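Local structure of superoxide dismutase [Cu-Zn] (Bacteroidetes bacterium GWA2_30_7, 7B4O) at residues H69-E73 and E115-R121; R85-L90 and Y105-I110. The protein probably converts superoxide to dioxygen and hydrogen peroxide, as copper-zinc superoxide dismutases do, and is seen here with zinc in both the copper and the zinc site. All coordinates share one frame; numbering follows the deposited sequence.

Contact 1 (H69-E73 and E115-R121); sequences HFNPE and EHSIIGR. With ZN (zinc ion), chain H; ZN (zinc ion), chain F.
Phe-70 reaches toward Arg-121 with its CG anti to the backbone N (chi1 -179°), and a bend at chi2 of Arg-121 (-64°) lays its chain over the ring. Arg-121 CG stands over the centre of one face, a CH-pi contact 4.1 Å from the Phe-70 centroid. The guanidinium plane is tilted 27° from that of the ring, and Arg-121 NE is 3.3 Å from Phe-70 CE1. Pro-72 CD sits over the opposite face, and Phe-70 CE2 meets the His-116 carbonyl O edge-on at 3.4 Å. Arg-121 NH1 bonds to the Glu-54 carbonyl, so an alanine here would probably bare one face of Phe-70 and cost that carbonyl its arginine partner. A type II beta turn from Ile-118 to Arg-121 brings the arginine back to the ring. Pro-72 CG packs on His-116 CD2 at 3.7 Å. Toward the surface, His-116 NE2 donates to Glu-73 OE2 at the imidazole edge; its 2.4 Å length is very short and doubtful. Next to it Glu-115 OE1 holds a separate zinc ion at 2.0 Å. Inward, His-69 ND1 binds the zinc shared with His-77, His-86 and Asp-89; belonging to both metal sites, His-69 is the bridging histidine characteristic of copper-zinc superoxide dismutases.

Contact 2 (R85-L90 and Y105-I110); sequences RHIGDL and YIDKMI. With ZN (zinc ion), chain F.
Arg-85 offers NH1 and NH2 to the single atom Asp-107 OD2, both at 3.0 Å, in a salt bridge whose flat groups stand 84° apart. NH2 arrives on the syn lone pair, NH1 from above the carboxylate plane, and Tyr-105 OH takes the anti lone pair of Asp-107 OD2 at 2.7 Å, a third donor to this buried oxygen. Asp-107 OD1 accepts from Met-109 N, an Asx turn, and from Ile-110 N, an Asx motif, the two reaching it from opposite faces of its plane. A bend at chi3 (-95°) turns the guanidinium so that Arg-85 NE meets His-86 O in a nearly straight bond of 3.0 Å, while NH2 reaches Ile-87 O. Asp-89 O lies over one guanidinium face and Met-109 SD over the other, the sulfur 3.6 Å from Arg-85 CD. Around this polar centre, Ile-87 CG2 packs on Ile-110 CG2 at 3.9 Å, and Leu-90 CD2 presses on Tyr-105 OH at 3.1 Å. His-86 ND1 and Asp-89 OD1 bind the zinc ion. The contact links the start of strand 89-95 to the end of strand 101-107, the sheet's outermost strands within this chain, with Leu-90 and Ile-110 against Ile-52 of strand 46-53 and Ile-110 on strand 33-41.

How the contacts relate
Contact 2 is buried, whereas contact 1 runs from the buried ring of Phe-70 to exposed glutamates and, at Gly-120 and its neighbours, reaches the second subunit. Both contain ligands of one zinc ion: His-69 in contact 1, His-86 and Asp-89 in contact 2. They touch, Phe-70 O lying 3.0 Å from Gly-88 N in a probable hydrogen bond, and Ile-87 packs on Phe-70 and Pro-72. An arginine is central to each: the Arg-121 side chain lies over an aromatic face, its NH1 bonded to the Glu-54 carbonyl, while Arg-85, in the loop before strand 89-95, pairs with a buried carboxylate at the end of strand 101-107 and probably balances its charge. Both lean on Ile-52 of strand 46-53.

Contact 1 (H69-E73 and E115-R121)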
loop_
_atom_site.group_PDB
_atom_site.type_symbol
_atom_site.label_atom_id
_atom_site.label_comp_id
_atom_site.label_asym_id
_atom_site.label_seq_id
_atom_site.Cartn_x
_atom_site.Cartn_y
_atom_site.Cartn_z
ATOM N N HIS A 69 -8.642 -10.852 -9.363
ATOM C CA HIS A 69 -9.341 -9.550 -9.451
ATOM C C HIS A 69 -10.137 -9.310 -8.170
ATOM O O HIS A 69 -10.716 -10.268 -7.619
ATOM C CB HIS A 69 -10.193 -9.455 -10.716
ATOM C CG HIS A 69 -9.342 -9.375 -11.926
ATOM N ND1 HIS A 69 -9.837 -9.071 -13.175
ATOM C CD2 HIS A 69 -7.988 -9.476 -12.049
ATOM C CE1 HIS A 69 -8.829 -9.010 -14.025
ATOM N NE2 HIS A 69 -7.683 -9.268 -13.362
ATOM N N PHE A 70 -10.160 -8.069 -7.710
ATOM C CA PHE A 70 -11.018 -7.694 -6.570
ATOM C C PHE A 70 -12.478 -7.835 -7.031
ATOM O O PHE A 70 -12.937 -7.101 -7.941
ATOM C CB PHE A 70 -10.678 -6.300 -6.072
ATOM C CG PHE A 70 -11.504 -5.858 -4.898
ATOM C CD1 PHE A 70 -11.644 -6.683 -3.795
ATOM C CD2 PHE A 70 -12.127 -4.624 -4.891
ATOM C CE1 PHE A 70 -12.382 -6.273 -2.694
ATOM C CE2 PHE A 70 -12.886 -4.225 -3.795
ATOM C CZ PHE A 70 -13.007 -5.051 -2.706
ATOM N N ASN A 71 -13.181 -8.794 -6.432
ATOM C CA ASN A 71 -14.488 -9.258 -6.948
ATOM C C ASN A 71 -15.403 -9.604 -5.779
ATOM O O ASN A 71 -15.912 -10.719 -5.691
ATOM C CB ASN A 71 -14.289 -10.438 -7.896
ATOM C CG ASN A 71 -15.572 -10.862 -8.577
ATOM O OD1 ASN A 71 -16.508 -10.068 -8.714
ATOM N ND2 ASN A 71 -15.586 -12.099 -9.029
ATOM N N PRO A 72 -15.690 -8.641 -4.883
ATOM C CA PRO A 72 -16.524 -8.933 -3.717
ATOM C C PRO A 72 -17.970 -9.287 -4.097
ATOM O O PRO A 72 -18.631 -9.936 -3.297
ATOM C CB PRO A 72 -16.436 -7.646 -2.898
ATOM C CG PRO A 72 -16.185 -6.574 -3.927
ATOM C CD PRO A 72 -15.257 -7.234 -4.934
ATOM N N GLU A 73 -18.433 -8.890 -5.292
ATOM C CA GLU A 73 -19.821 -9.198 -5.750
ATOM C C GLU A 73 -19.881 -10.569 -6.437
ATOM O O GLU A 73 -20.982 -10.991 -6.755
ATOM C CB GLU A 73 -20.340 -8.074 -6.642
ATOM C CG GLU A 73 -20.628 -6.803 -5.849
ATOM C CD GLU A 73 -21.816 -6.921 -4.898
ATOM O OE1 GLU A 73 -22.858 -7.438 -5.335
ATOM O OE2 GLU A 73 -21.697 -6.521 -3.710
ATOM N N GLU A 115 -17.701 -3.308 2.400
ATOM C CA GLU A 115 -17.292 -4.596 1.767
ATOM C C GLU A 115 -16.616 -4.360 0.410
ATOM O O GLU A 115 -15.727 -5.151 0.058
ATOM C CB GLU A 115 -18.508 -5.508 1.586
ATOM C CG GLU A 115 -19.095 -5.986 2.906
ATOM C CD GLU A 115 -20.339 -6.857 2.796
ATOM O OE1 GLU A 115 -20.660 -7.301 1.670
ATOM O OE2 GLU A 115 -20.986 -7.090 3.843
ATOM N N HIS A 116 -17.048 -3.342 -0.335
ATOM C CA HIS A 116 -16.517 -2.998 -1.680
ATOM C C HIS A 116 -15.284 -2.090 -1.564
ATOM O O HIS A 116 -14.800 -1.660 -2.633
ATOM C CB HIS A 116 -17.585 -2.309 -2.544
ATOM C CG HIS A 116 -18.706 -3.189 -2.975
ATOM N ND1 HIS A 116 -19.700 -2.752 -3.853
ATOM C CD2 HIS A 116 -19.004 -4.471 -2.668
ATOM C CE1 HIS A 116 -20.552 -3.731 -4.053
ATOM N NE2 HIS A 116 -20.147 -4.793 -3.340
ATOM N N SER A 117 -14.828 -1.741 -0.349
ATOM C CA SER A 117 -13.743 -0.739 -0.177
ATOM C C SER A 117 -12.502 -1.224 -0.913
ATOM O O SER A 117 -12.111 -2.383 -0.734
ATOM C CB SER A 117 -13.391 -0.427 1.250
ATOM O OG SER A 117 -12.309 0.499 1.285
ATOM N N ILE A 118 -11.870 -0.329 -1.664
ATOM C CA ILE A 118 -10.603 -0.635 -2.386
ATOM C C ILE A 118 -9.408 -0.362 -1.483
ATOM O O ILE A 118 -8.275 -0.669 -1.908
ATOM C CB ILE A 118 -10.516 0.138 -3.708
ATOM C CG1 ILE A 118 -10.405 1.650 -3.486
ATOM C CG2 ILE A 118 -11.680 -0.251 -4.606
ATOM C CD1 ILE A 118 -10.015 2.403 -4.722
ATOM N N ILE A 119 -9.607 0.187 -0.292
ATOM C CA ILE A 119 -8.464 0.509 0.609
ATOM C C ILE A 119 -7.794 -0.799 1.030
ATOM O O ILE A 119 -8.471 -1.716 1.509
ATOM C CB ILE A 119 -8.915 1.332 1.826
ATOM C CG1 ILE A 119 -9.572 2.654 1.429
ATOM C CG2 ILE A 119 -7.751 1.540 2.774
ATOM C CD1 ILE A 119 -8.736 3.567 0.586
ATOM N N GLY A 120 -6.475 -0.868 0.862
ATOM C CA GLY A 120 -5.667 -2.043 1.235
ATOM C C GLY A 120 -5.681 -3.117 0.162
ATOM O O GLY A 120 -5.067 -4.171 0.383
ATOM N N ARG A 121 -6.335 -2.871 -0.968
ATOM C CA ARG A 121 -6.248 -3.778 -2.128
ATOM C C ARG A 121 -5.030 -3.354 -2.953
ATOM O O ARG A 121 -4.369 -2.362 -2.594
ATOM C CB ARG A 121 -7.549 -3.753 -2.939
ATOM C CG ARG A 121 -8.798 -4.008 -2.106
ATOM C CD ARG A 121 -8.829 -5.383 -1.493
ATOM N NE ARG A 121 -9.947 -5.528 -0.568
ATOM C CZ ARG A 121 -10.318 -6.664 0.005
ATOM N NH1 ARG A 121 -9.688 -7.791 -0.271
ATOM N NH2 ARG A 121 -11.335 -6.663 0.851
HETATM ZN ZN ZN H . -19.546 -8.428 0.409
HETATM ZN ZN ZN F . -11.792 -8.656 -13.719
#

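Contact 2 (R85-L90 and Y105-I110)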
loop_
_atom_site.group_PDB
_atom_site.type_symbol
_atom_site.label_atom_id
_atom_site.label_comp_id
_atom_site.label_asym_id
_atom_site.label_seq_id
_atom_site.Cartn_x
_atom_site.Cartn_y
_atom_site.Cartn_z
ATOM N N ARG A 85 -19.159 -6.780 -14.363
ATOM C CA ARG A 85 -17.721 -6.511 -14.139
ATOM C C ARG A 85 -17.359 -6.810 -12.688
ATOM O O ARG A 85 -18.233 -6.792 -11.813
ATOM C CB ARG A 85 -17.360 -5.066 -14.494
ATOM C CG ARG A 85 -18.021 -4.022 -13.607
ATOM C CD ARG A 85 -17.422 -2.642 -13.803
ATOM N NE ARG A 85 -16.373 -2.344 -12.822
ATOM C CZ ARG A 85 -15.952 -1.127 -12.519
ATOM N NH1 ARG A 85 -16.452 -0.072 -13.141
ATOM N NH2 ARG A 85 -15.041 -0.965 -11.581
ATOM N N HIS A 86 -16.076 -7.054 -12.461
ATOM C CA HIS A 86 -15.457 -7.061 -11.122
ATOM C C HIS A 86 -15.327 -5.607 -10.664
ATOM O O HIS A 86 -15.132 -4.730 -11.524
ATOM C CB HIS A 86 -14.064 -7.700 -11.194
ATOM C CG HIS A 86 -14.063 -9.100 -11.696
ATOM N ND1 HIS A 86 -13.054 -9.614 -12.471
ATOM C CD2 HIS A 86 -14.958 -10.098 -11.534
ATOM C CE1 HIS A 86 -13.321 -10.880 -12.726
ATOM N NE2 HIS A 86 -14.474 -11.192 -12.177
ATOM N N ILE A 87 -15.433 -5.358 -9.364
ATOM C CA ILE A 87 -15.118 -4.011 -8.819
ATOM C C ILE A 87 -13.737 -3.597 -9.352
ATOM O O ILE A 87 -13.567 -2.430 -9.735
ATOM C CB ILE A 87 -15.179 -3.981 -7.286
ATOM C CG1 ILE A 87 -16.581 -4.282 -6.750
ATOM C CG2 ILE A 87 -14.668 -2.644 -6.776
ATOM C CD1 ILE A 87 -17.678 -3.395 -7.295
ATOM N N GLY A 88 -12.802 -4.539 -9.432
ATOM C CA GLY A 88 -11.413 -4.217 -9.822
ATOM C C GLY A 88 -11.206 -4.000 -11.314
ATOM O O GLY A 88 -10.039 -3.800 -11.716
ATOM N N ASP A 89 -12.238 -4.078 -12.153
ATOM C CA ASP A 89 -12.077 -4.007 -13.627
ATOM C C ASP A 89 -12.012 -2.558 -14.094
ATOM O O ASP A 89 -13.041 -1.992 -14.476
ATOM C CB ASP A 89 -13.179 -4.797 -14.334
ATOM C CG ASP A 89 -13.037 -6.291 -14.139
ATOM O OD1 ASP A 89 -11.940 -6.741 -13.681
ATOM O OD2 ASP A 89 -14.022 -7.003 -14.443
ATOM N N LEU A 90 -10.808 -1.966 -14.064
ATOM C CA LEU A 90 -10.604 -0.553 -14.457
ATOM C C LEU A 90 -10.090 -0.476 -15.904
ATOM O O LEU A 90 -9.686 0.610 -16.305
ATOM C CB LEU A 90 -9.638 0.135 -13.486
ATOM C CG LEU A 90 -9.899 -0.065 -11.993
ATOM C CD1 LEU A 90 -9.053 0.903 -11.185
ATOM C CD2 LEU A 90 -11.365 0.100 -11.605
ATOM N N TYR A 105 -10.702 8.746 -15.619
ATOM C CA TYR A 105 -12.128 8.427 -15.873
ATOM C C TYR A 105 -12.847 8.400 -14.527
ATOM O O TYR A 105 -12.195 8.342 -13.465
ATOM C CB TYR A 105 -12.289 7.128 -16.670
ATOM C CG TYR A 105 -12.266 5.878 -15.835
ATOM C CD1 TYR A 105 -11.079 5.336 -15.381
ATOM C CD2 TYR A 105 -13.448 5.251 -15.470
ATOM C CE1 TYR A 105 -11.064 4.199 -14.593
ATOM C CE2 TYR A 105 -13.450 4.107 -14.693
ATOM C CZ TYR A 105 -12.252 3.578 -14.254
ATOM O OH TYR A 105 -12.225 2.461 -13.481
ATOM N N ILE A 106 -14.170 8.449 -14.601
ATOM C CA ILE A 106 -15.072 8.413 -13.424
ATOM C C ILE A 106 -15.621 6.994 -13.291
ATOM O O ILE A 106 -16.344 6.529 -14.207
ATOM C CB ILE A 106 -16.203 9.443 -13.575
ATOM C CG1 ILE A 106 -15.667 10.859 -13.793
ATOM C CG2 ILE A 106 -17.133 9.353 -12.382
ATOM C CD1 ILE A 106 -14.732 11.344 -12.710
ATOM N N ASP A 107 -15.296 6.351 -12.181
ATOM C CA ASP A 107 -15.772 4.995 -11.840
ATOM C C ASP A 107 -16.943 5.133 -10.868
ATOM O O ASP A 107 -16.826 5.853 -9.883
ATOM C CB ASP A 107 -14.629 4.155 -11.281
ATOM C CG ASP A 107 -14.995 2.690 -11.225
ATOM O OD1 ASP A 107 -15.809 2.325 -10.359
ATOM O OD2 ASP A 107 -14.470 1.940 -12.034
ATOM N N LYS A 108 -18.054 4.455 -11.158
ATOM C CA LYS A 108 -19.305 4.561 -10.365
ATOM C C LYS A 108 -19.434 3.383 -9.394
ATOM O O LYS A 108 -20.447 3.327 -8.688
ATOM C CB LYS A 108 -20.493 4.645 -11.324
ATOM C CG LYS A 108 -20.510 5.914 -12.163
ATOM C CD LYS A 108 -21.869 6.240 -12.751
ATOM C CE LYS A 108 -21.990 7.685 -13.187
ATOM N NZ LYS A 108 -22.379 8.573 -12.063
ATOM N N MET A 109 -18.451 2.485 -9.334
ATOM C CA MET A 109 -18.532 1.248 -8.515
ATOM C C MET A 109 -17.542 1.273 -7.342
ATOM O O MET A 109 -17.865 0.711 -6.290
ATOM C CB MET A 109 -18.268 0.012 -9.380
ATOM C CG MET A 109 -19.307 -0.184 -10.456
ATOM S SD MET A 109 -19.434 -1.906 -10.921
ATOM C CE MET A 109 -20.848 -1.876 -12.031
ATOM N N ILE A 110 -16.362 1.873 -7.504
ATOM C CA ILE A 110 -15.322 1.794 -6.441
ATOM C C ILE A 110 -15.691 2.749 -5.292
ATOM O O ILE A 110 -16.180 3.873 -5.548
ATOM C CB ILE A 110 -13.905 2.001 -7.015
ATOM C CG1 ILE A 110 -13.698 3.377 -7.641
ATOM C CG2 ILE A 110 -13.570 0.888 -8.002
ATOM C CD1 ILE A 110 -12.397 3.466 -8.419
HETATM ZN ZN ZN F . -11.792 -8.656 -13.719
#